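Local coordinates for protein 11R-lipoxygenase (Gersemia fruticosa, PDB 3VF1) that probably adds molecular oxygen to polyunsaturated fatty acids as a calcium-dependent lipoxygenase with a non-heme iron centre, at residues Ser265-Val269 / Tyr386-Thr391; Thr570-Ala576 / Val692-Ile698; Asn579-Met583 / Val629-Ile635. All coordinates share one frame; numbering follows the deposited sequence.

In the fold
Two loops of similar size are closed in series, the second with a smaller one inside it. Contact 1 comes first from the N terminus: residues 265-269, just after helix 254-263, meet helix 369-410, closing a loop that includes the five-stranded antiparallel sheet. Contact 2 opens on helix 557-579 and closes only at the C terminus, whose carboxylate reaches the iron. Contact 3 is nested within it, joining the turn 579-583 to the end of helix 619-632. Contacts 2 and 3 share the iron and a water bound to it, while Ser265 and Gln388 of contact 1 hydrogen-bond to Ser581 and Gln582 of contact 3.

Contact 1: residues Ser265-Val269 / Tyr386-Thr391; sequences SNPEV and YHQMIT
Helix 369-410, source of the iron ligands His392 and His397, presents to the loop 265-269 His387 and Thr391, in its wider pi-type turn 387-391, and Tyr386 just before it. Tyr386 O accepts from both Ile390 N and Thr391 N, which marks the widened turn. At the centre, Thr391 OG1 lies 2.9 Å from Asn266 OD1 and 3.1 Å from Glu268 OE1, with one proton that could serve either acceptor. Asn266 reaches it with CG anti to its backbone nitrogen (chi1 -178°), its amide plane tilted 18° from that of the Tyr386 ring and ND2 3.6 Å from Tyr386 CD1. One face of that ring carries Val269 in a CH-pi contact, CG2 being 3.9 Å from the centroid of the Tyr386 ring; Ile390 CD1 covers the opposite face. A water donates to Glu268 OE1 at 2.8 Å and also hydrogen-bonds to Tyr386 OH, joining the carboxylate to the phenol. His387 runs antiparallel to the Asn266 side chain, CB to CB at 3.7 Å, and its NE2 passes 3.5 Å from Ser265 CB while bonding to Val578 O. Cutting the imidazole back to an alanine's methyl is likely to leave the Val578 carbonyl without this donor and open a gap beside Ser265 and Asn266. In the chain the loop runs from helix 254-263 to strand 271-272, Ser265 OG bonding to Ser581 and Thr585. Beyond it, Thr391 touches Val578 of helix 557-579, His387 meets Gln582 of helix 582-586, and Ile390 packs on helix 456-465.

Contact 2: residues Thr570-Ala576 / Val692-Ile698; sequences TCSCQHA and VPNSIAI. With FE2 (Fe (II) ion), chain E.
His575 and Ile696 cross at a slant, the imidazole taking the isoleucine on its face while its edge is turned to the iron. Ile696 CG2 stands 4.0 Å from the centroid of the His575 ring, 19° off the normal, in a CH-pi contact. Its other branch, CG1, lies anti to the carbonyl carbon (chi1 -62°), which brings it over the face of the ring near its CB-bearing end, 3.7 Å from His575 CG. Near the plane of the imidazole sits the C-terminal carboxylate of Ile698. His575 NE2 binds the iron at 2.2 Å and Ile698 OXT at 2.3 Å, so the two converge on one metal; His392, His397, Asn579 and a water complete the six ligands. The far nitrogen, His575 ND1, donates to a second water at 3.0 Å, which itself lies 2.9 Å from Ser695 O and close to Ser572 O. This second-shell water bridges helix and tail and would help to fix the rotation of the metal-bound ring. Use of the chain's terminal carboxylate as an iron ligand is a hallmark of lipoxygenases. Further up the tail, Val692 CG1 packs 3.7 Å from Ala576 CB and also rests on the backbone of Ser572, whose CB is 3.3 Å from Pro693 O; the Ser572 hydroxyl turns back to Val568 O. The contact is buried: Cys573 faces helix 491-514, Cys571 touches Met400 and Ile696 touches His397, both of helix 369-410, and Pro693 and Ile698 meet Phe580 beyond the end of helix 557-579.

Contact 3: residues Asn579-Met583 / Val629-Ile635; sequences NFSQM and VNALTTI. With FE2 (Fe (II) ion), chain E.
Asn579 O, with Thr633 CG2 packed 3.6 Å away, is gripped twice by Gln582. The backbone bond from Gln582 N closes a type I turn, and Gln582 NE2 adds a bond of 3.0 Å to Asn579 O, lying in the carbonyl plane on a lone pair. Gln582 OE1 is held by Gln388, and the flank of the amide meets Leu632, with NE2 3.6 Å from CD1. The Asn579 amide is pinned at both ends: OD1 binds the iron at 2.3 Å, and ND2 donates to Leu632 O at 2.9 Å with an angle of 161°, approaching from above the carbonyl plane. Within the lipoxygenase domain this joins an iron ligand, at the turn between helices 557-579 and 582-586, to the end of helix 619-632, where Thr633 leaves helical geometry and returns its OG1 to Val629 O. Asn579 ND2 also lies over the centre of one face of Phe580. Ile635 crosses that ring obliquely, its CG1 3.4 Å from Phe580 CE1. On the other flank Met583, curled back on itself (chi2 57°, chi3 78°), crosses Val629 at a slant, its CE 3.8 Å from Val629 CG1 and against the backbone of Asn630.

Contact 1: residues Ser265-Val269 / Tyr386-Thr391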
# COMPACT_ATOMS: atom_id res chain seq x y z
N SER A 265 6.16 8.27 -9.64
CA SER A 265 5.48 7.23 -8.88
C SER A 265 6.39 6.02 -8.63
O SER A 265 5.97 5.06 -7.99
CB SER A 265 4.23 6.77 -9.62
OG SER A 265 3.29 7.84 -9.73
N ASN A 266 7.62 6.08 -9.11
CA ASN A 266 8.54 4.96 -8.99
C ASN A 266 9.99 5.40 -8.80
O ASN A 266 10.76 5.46 -9.77
CB ASN A 266 8.43 4.07 -10.23
CG ASN A 266 9.32 2.84 -10.14
OD1 ASN A 266 9.77 2.46 -9.06
ND2 ASN A 266 9.58 2.21 -11.28
N PRO A 267 10.37 5.72 -7.56
CA PRO A 267 11.72 6.16 -7.21
C PRO A 267 12.61 5.02 -6.71
O PRO A 267 13.50 5.27 -5.90
CB PRO A 267 11.46 7.15 -6.08
CG PRO A 267 10.28 6.56 -5.36
CD PRO A 267 9.45 5.83 -6.41
N GLU A 268 12.38 3.81 -7.20
CA GLU A 268 13.07 2.63 -6.67
C GLU A 268 14.20 2.11 -7.55
O GLU A 268 14.90 1.17 -7.16
CB GLU A 268 12.06 1.50 -6.46
CG GLU A 268 11.14 1.69 -5.26
CD GLU A 268 10.39 0.42 -4.91
OE1 GLU A 268 10.18 -0.42 -5.82
OE2 GLU A 268 10.01 0.25 -3.73
N VAL A 269 14.39 2.70 -8.73
CA VAL A 269 15.29 2.11 -9.72
C VAL A 269 16.62 2.84 -9.86
O VAL A 269 17.68 2.22 -9.85
CB VAL A 269 14.61 2.03 -11.10
CG1 VAL A 269 15.53 1.35 -12.10
CG2 VAL A 269 13.29 1.27 -10.99
N TYR A 386 7.67 -1.93 -14.56
CA TYR A 386 8.31 -2.12 -13.26
C TYR A 386 7.44 -1.54 -12.14
O TYR A 386 7.22 -2.19 -11.12
CB TYR A 386 9.68 -1.45 -13.26
CG TYR A 386 10.56 -1.82 -12.08
CD1 TYR A 386 10.30 -1.31 -10.81
CD2 TYR A 386 11.65 -2.66 -12.24
CE1 TYR A 386 11.10 -1.64 -9.74
CE2 TYR A 386 12.46 -3.00 -11.17
CZ TYR A 386 12.18 -2.48 -9.92
OH TYR A 386 12.98 -2.81 -8.85
N HIS A 387 6.95 -0.32 -12.33
CA HIS A 387 6.19 0.36 -11.29
C HIS A 387 4.90 -0.36 -10.94
O HIS A 387 4.60 -0.58 -9.77
CB HIS A 387 5.86 1.79 -11.70
CG HIS A 387 4.83 2.44 -10.84
ND1 HIS A 387 3.54 2.66 -11.27
CD2 HIS A 387 4.88 2.88 -9.56
CE1 HIS A 387 2.85 3.23 -10.30
NE2 HIS A 387 3.64 3.38 -9.25
N GLN A 388 4.13 -0.73 -11.96
CA GLN A 388 2.81 -1.32 -11.74
C GLN A 388 2.90 -2.67 -11.04
O GLN A 388 2.19 -2.92 -10.06
CB GLN A 388 2.07 -1.48 -13.07
CG GLN A 388 1.63 -0.16 -13.69
CD GLN A 388 0.60 0.57 -12.83
OE1 GLN A 388 -0.11 -0.05 -12.04
NE2 GLN A 388 0.53 1.88 -12.99
N MET A 389 3.76 -3.55 -11.54
CA MET A 389 3.81 -4.92 -11.06
C MET A 389 4.72 -5.11 -9.85
O MET A 389 4.38 -5.85 -8.92
CB MET A 389 4.25 -5.86 -12.18
CG MET A 389 3.39 -5.77 -13.44
SD MET A 389 1.62 -5.78 -13.07
CE MET A 389 1.48 -7.27 -12.09
N ILE A 390 5.86 -4.44 -9.84
CA ILE A 390 6.85 -4.65 -8.78
C ILE A 390 6.74 -3.61 -7.67
O ILE A 390 6.56 -3.95 -6.50
CB ILE A 390 8.29 -4.65 -9.33
CG1 ILE A 390 8.50 -5.90 -10.20
CG2 ILE A 390 9.30 -4.62 -8.20
CD1 ILE A 390 9.87 -5.98 -10.85
N THR A 391 6.85 -2.33 -8.03
CA THR A 391 6.86 -1.26 -7.04
C THR A 391 5.52 -1.15 -6.31
O THR A 391 5.49 -0.92 -5.10
CB THR A 391 7.18 0.10 -7.68
OG1 THR A 391 8.45 0.02 -8.35
CG2 THR A 391 7.22 1.19 -6.62
O HOH W 1 12.27 -2.21 -6.47

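Contact 2: residues Thr570-Ala576 / Val692-Ile698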
# COMPACT_ATOMS: atom_id res chain seq x y z
N THR A 570 5.26 0.95 5.07
CA THR A 570 4.92 0.44 3.75
C THR A 570 3.41 0.48 3.50
O THR A 570 2.97 0.77 2.38
CB THR A 570 5.42 -1.01 3.56
OG1 THR A 570 6.84 -1.04 3.63
CG2 THR A 570 4.97 -1.56 2.21
N CYS A 571 2.63 0.19 4.53
CA CYS A 571 1.18 0.17 4.40
C CYS A 571 0.60 1.58 4.27
O CYS A 571 -0.49 1.76 3.71
CB CYS A 571 0.54 -0.54 5.59
SG CYS A 571 0.87 -2.31 5.68
N SER A 572 1.32 2.57 4.78
CA SER A 572 0.84 3.94 4.75
C SER A 572 1.58 4.81 3.73
O SER A 572 1.03 5.15 2.68
CB SER A 572 0.93 4.58 6.15
OG SER A 572 2.26 4.58 6.63
N CYS A 573 2.83 5.15 4.04
CA CYS A 573 3.59 6.11 3.24
C CYS A 573 3.98 5.57 1.86
O CYS A 573 3.62 6.16 0.84
CB CYS A 573 4.84 6.55 4.00
SG CYS A 573 4.50 7.44 5.52
N GLN A 574 4.70 4.46 1.83
CA GLN A 574 5.20 3.91 0.57
C GLN A 574 4.06 3.72 -0.42
O GLN A 574 4.15 4.16 -1.56
CB GLN A 574 5.92 2.59 0.80
CG GLN A 574 6.59 2.03 -0.45
CD GLN A 574 7.72 2.92 -0.96
OE1 GLN A 574 8.02 3.95 -0.38
NE2 GLN A 574 8.33 2.50 -2.06
N HIS A 575 2.99 3.06 0.01
CA HIS A 575 1.85 2.82 -0.86
C HIS A 575 1.29 4.14 -1.39
O HIS A 575 0.96 4.25 -2.56
CB HIS A 575 0.75 2.04 -0.15
CG HIS A 575 -0.47 1.83 -0.99
ND1 HIS A 575 -1.63 2.55 -0.82
CD2 HIS A 575 -0.70 0.98 -2.02
CE1 HIS A 575 -2.52 2.16 -1.70
NE2 HIS A 575 -1.99 1.20 -2.45
N ALA A 576 1.19 5.13 -0.51
CA ALA A 576 0.65 6.43 -0.89
C ALA A 576 1.51 7.08 -1.96
O ALA A 576 0.99 7.66 -2.91
CB ALA A 576 0.55 7.34 0.33
N VAL A 692 -1.80 10.96 3.35
CA VAL A 692 -1.36 9.57 3.38
C VAL A 692 -2.31 8.69 4.19
O VAL A 692 -2.37 8.81 5.41
CB VAL A 692 0.05 9.44 4.00
CG1 VAL A 692 0.50 7.99 4.02
CG2 VAL A 692 1.05 10.31 3.24
N PRO A 693 -3.05 7.79 3.51
CA PRO A 693 -3.94 6.88 4.24
C PRO A 693 -3.16 6.00 5.21
O PRO A 693 -1.96 5.79 5.03
CB PRO A 693 -4.56 6.03 3.12
CG PRO A 693 -4.42 6.84 1.89
CD PRO A 693 -3.13 7.60 2.05
N ASN A 694 -3.85 5.48 6.22
CA ASN A 694 -3.21 4.63 7.22
C ASN A 694 -2.86 3.24 6.68
O ASN A 694 -1.92 2.61 7.16
CB ASN A 694 -4.10 4.49 8.45
CG ASN A 694 -3.82 5.55 9.49
OD1 ASN A 694 -2.67 5.81 9.84
ND2 ASN A 694 -4.88 6.18 9.99
N SER A 695 -3.62 2.78 5.69
CA SER A 695 -3.45 1.41 5.19
C SER A 695 -3.52 1.31 3.67
O SER A 695 -3.68 2.31 2.97
CB SER A 695 -4.53 0.51 5.79
OG SER A 695 -5.82 0.91 5.37
N ILE A 696 -3.40 0.08 3.18
CA ILE A 696 -3.57 -0.23 1.78
C ILE A 696 -4.98 -0.76 1.57
O ILE A 696 -5.23 -1.96 1.72
CB ILE A 696 -2.58 -1.32 1.33
CG1 ILE A 696 -1.14 -0.82 1.49
CG2 ILE A 696 -2.85 -1.73 -0.12
CD1 ILE A 696 -0.10 -1.90 1.26
N ALA A 697 -5.91 0.13 1.23
CA ALA A 697 -7.30 -0.26 1.04
C ALA A 697 -7.75 -0.04 -0.41
O ALA A 697 -8.94 -0.13 -0.71
CB ALA A 697 -8.21 0.50 1.99
N ILE A 698 -6.79 0.23 -1.29
CA ILE A 698 -7.11 0.51 -2.68
C ILE A 698 -5.88 0.34 -3.58
O ILE A 698 -5.99 0.25 -4.80
CB ILE A 698 -7.67 1.95 -2.85
CG1 ILE A 698 -8.41 2.10 -4.18
CG2 ILE A 698 -6.55 2.98 -2.72
CD1 ILE A 698 -9.72 1.35 -4.24
OXT ILE A 698 -4.74 0.29 -3.10
FE FE2 E . -2.76 0.27 -4.24
O HOH W 2 -1.55 3.93 1.81
O HOH W 3 -4.33 0.75 -5.91

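Contact 3: residues Asn579-Met583 / Val629-Ile635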
# COMPACT_ATOMS: atom_id res chain seq x y z
N ASN A 579 1.11 5.15 -5.29
CA ASN A 579 -0.26 4.83 -5.68
C ASN A 579 -1.07 6.07 -6.05
O ASN A 579 -1.57 6.18 -7.17
CB ASN A 579 -0.97 4.06 -4.57
CG ASN A 579 -2.30 3.47 -5.01
OD1 ASN A 579 -2.41 2.27 -5.27
ND2 ASN A 579 -3.31 4.32 -5.08
N PHE A 580 -1.20 7.01 -5.12
CA PHE A 580 -2.06 8.17 -5.32
C PHE A 580 -1.40 9.25 -6.17
O PHE A 580 -2.01 10.27 -6.48
CB PHE A 580 -2.51 8.74 -3.97
CG PHE A 580 -3.36 7.79 -3.18
CD1 PHE A 580 -4.69 7.58 -3.52
CD2 PHE A 580 -2.83 7.11 -2.10
CE1 PHE A 580 -5.47 6.70 -2.79
CE2 PHE A 580 -3.61 6.23 -1.37
CZ PHE A 580 -4.93 6.03 -1.72
N SER A 581 -0.15 9.01 -6.54
CA SER A 581 0.57 9.90 -7.44
C SER A 581 0.40 9.46 -8.90
O SER A 581 0.97 10.07 -9.81
CB SER A 581 2.05 9.92 -7.09
OG SER A 581 2.61 8.62 -7.20
N GLN A 582 -0.38 8.41 -9.11
CA GLN A 582 -0.49 7.78 -10.42
C GLN A 582 -1.21 8.63 -11.46
O GLN A 582 -0.99 8.45 -12.66
CB GLN A 582 -1.18 6.42 -10.30
CG GLN A 582 -0.26 5.30 -9.86
CD GLN A 582 -0.95 3.96 -9.84
OE1 GLN A 582 -0.63 3.06 -10.62
NE2 GLN A 582 -1.91 3.80 -8.93
N MET A 583 -2.09 9.53 -11.03
CA MET A 583 -2.81 10.36 -11.98
C MET A 583 -1.91 11.47 -12.51
O MET A 583 -1.98 11.84 -13.68
CB MET A 583 -4.07 10.96 -11.35
CG MET A 583 -4.94 11.74 -12.33
SD MET A 583 -5.45 10.76 -13.77
CE MET A 583 -6.78 9.79 -13.06
N VAL A 629 -6.42 4.06 -13.49
CA VAL A 629 -5.69 4.96 -12.61
C VAL A 629 -6.64 5.80 -11.77
O VAL A 629 -6.37 6.08 -10.60
CB VAL A 629 -4.76 5.90 -13.40
CG1 VAL A 629 -4.25 7.03 -12.52
CG2 VAL A 629 -3.59 5.12 -13.98
N ASN A 630 -7.76 6.19 -12.36
CA ASN A 630 -8.77 6.96 -11.64
C ASN A 630 -9.38 6.12 -10.52
O ASN A 630 -9.73 6.65 -9.46
CB ASN A 630 -9.86 7.43 -12.60
CG ASN A 630 -10.93 8.26 -11.91
OD1 ASN A 630 -10.69 9.42 -11.55
ND2 ASN A 630 -12.11 7.69 -11.73
N ALA A 631 -9.49 4.82 -10.75
CA ALA A 631 -10.02 3.90 -9.76
C ALA A 631 -9.01 3.62 -8.65
O ALA A 631 -9.35 3.64 -7.47
CB ALA A 631 -10.45 2.60 -10.41
N LEU A 632 -7.76 3.37 -9.03
CA LEU A 632 -6.71 3.06 -8.06
C LEU A 632 -6.47 4.21 -7.09
O LEU A 632 -6.00 3.99 -5.98
CB LEU A 632 -5.40 2.72 -8.78
CG LEU A 632 -5.39 1.44 -9.62
CD1 LEU A 632 -4.06 1.29 -10.33
CD2 LEU A 632 -5.67 0.22 -8.75
N THR A 633 -6.80 5.43 -7.50
CA THR A 633 -6.58 6.60 -6.66
C THR A 633 -7.87 7.03 -5.95
O THR A 633 -7.99 8.18 -5.53
CB THR A 633 -6.04 7.81 -7.47
OG1 THR A 633 -7.02 8.23 -8.43
CG2 THR A 633 -4.74 7.44 -8.17
N THR A 634 -8.81 6.11 -5.80
CA THR A 634 -10.07 6.40 -5.13
C THR A 634 -9.86 6.59 -3.63
O THR A 634 -9.34 5.70 -2.95
CB THR A 634 -11.09 5.26 -5.33
OG1 THR A 634 -11.41 5.14 -6.72
CG2 THR A 634 -12.37 5.54 -4.55
N ILE A 635 -10.27 7.75 -3.13
CA ILE A 635 -10.24 8.03 -1.70
C ILE A 635 -11.64 8.34 -1.20
O ILE A 635 -12.23 9.36 -1.56
CB ILE A 635 -9.32 9.22 -1.36
CG1 ILE A 635 -7.85 8.83 -1.58
CG2 ILE A 635 -9.53 9.66 0.08
CD1 ILE A 635 -6.88 9.96 -1.33
FE FE2 E . -2.76 0.27 -4.24
O HOH W 3 -4.33 0.75 -5.91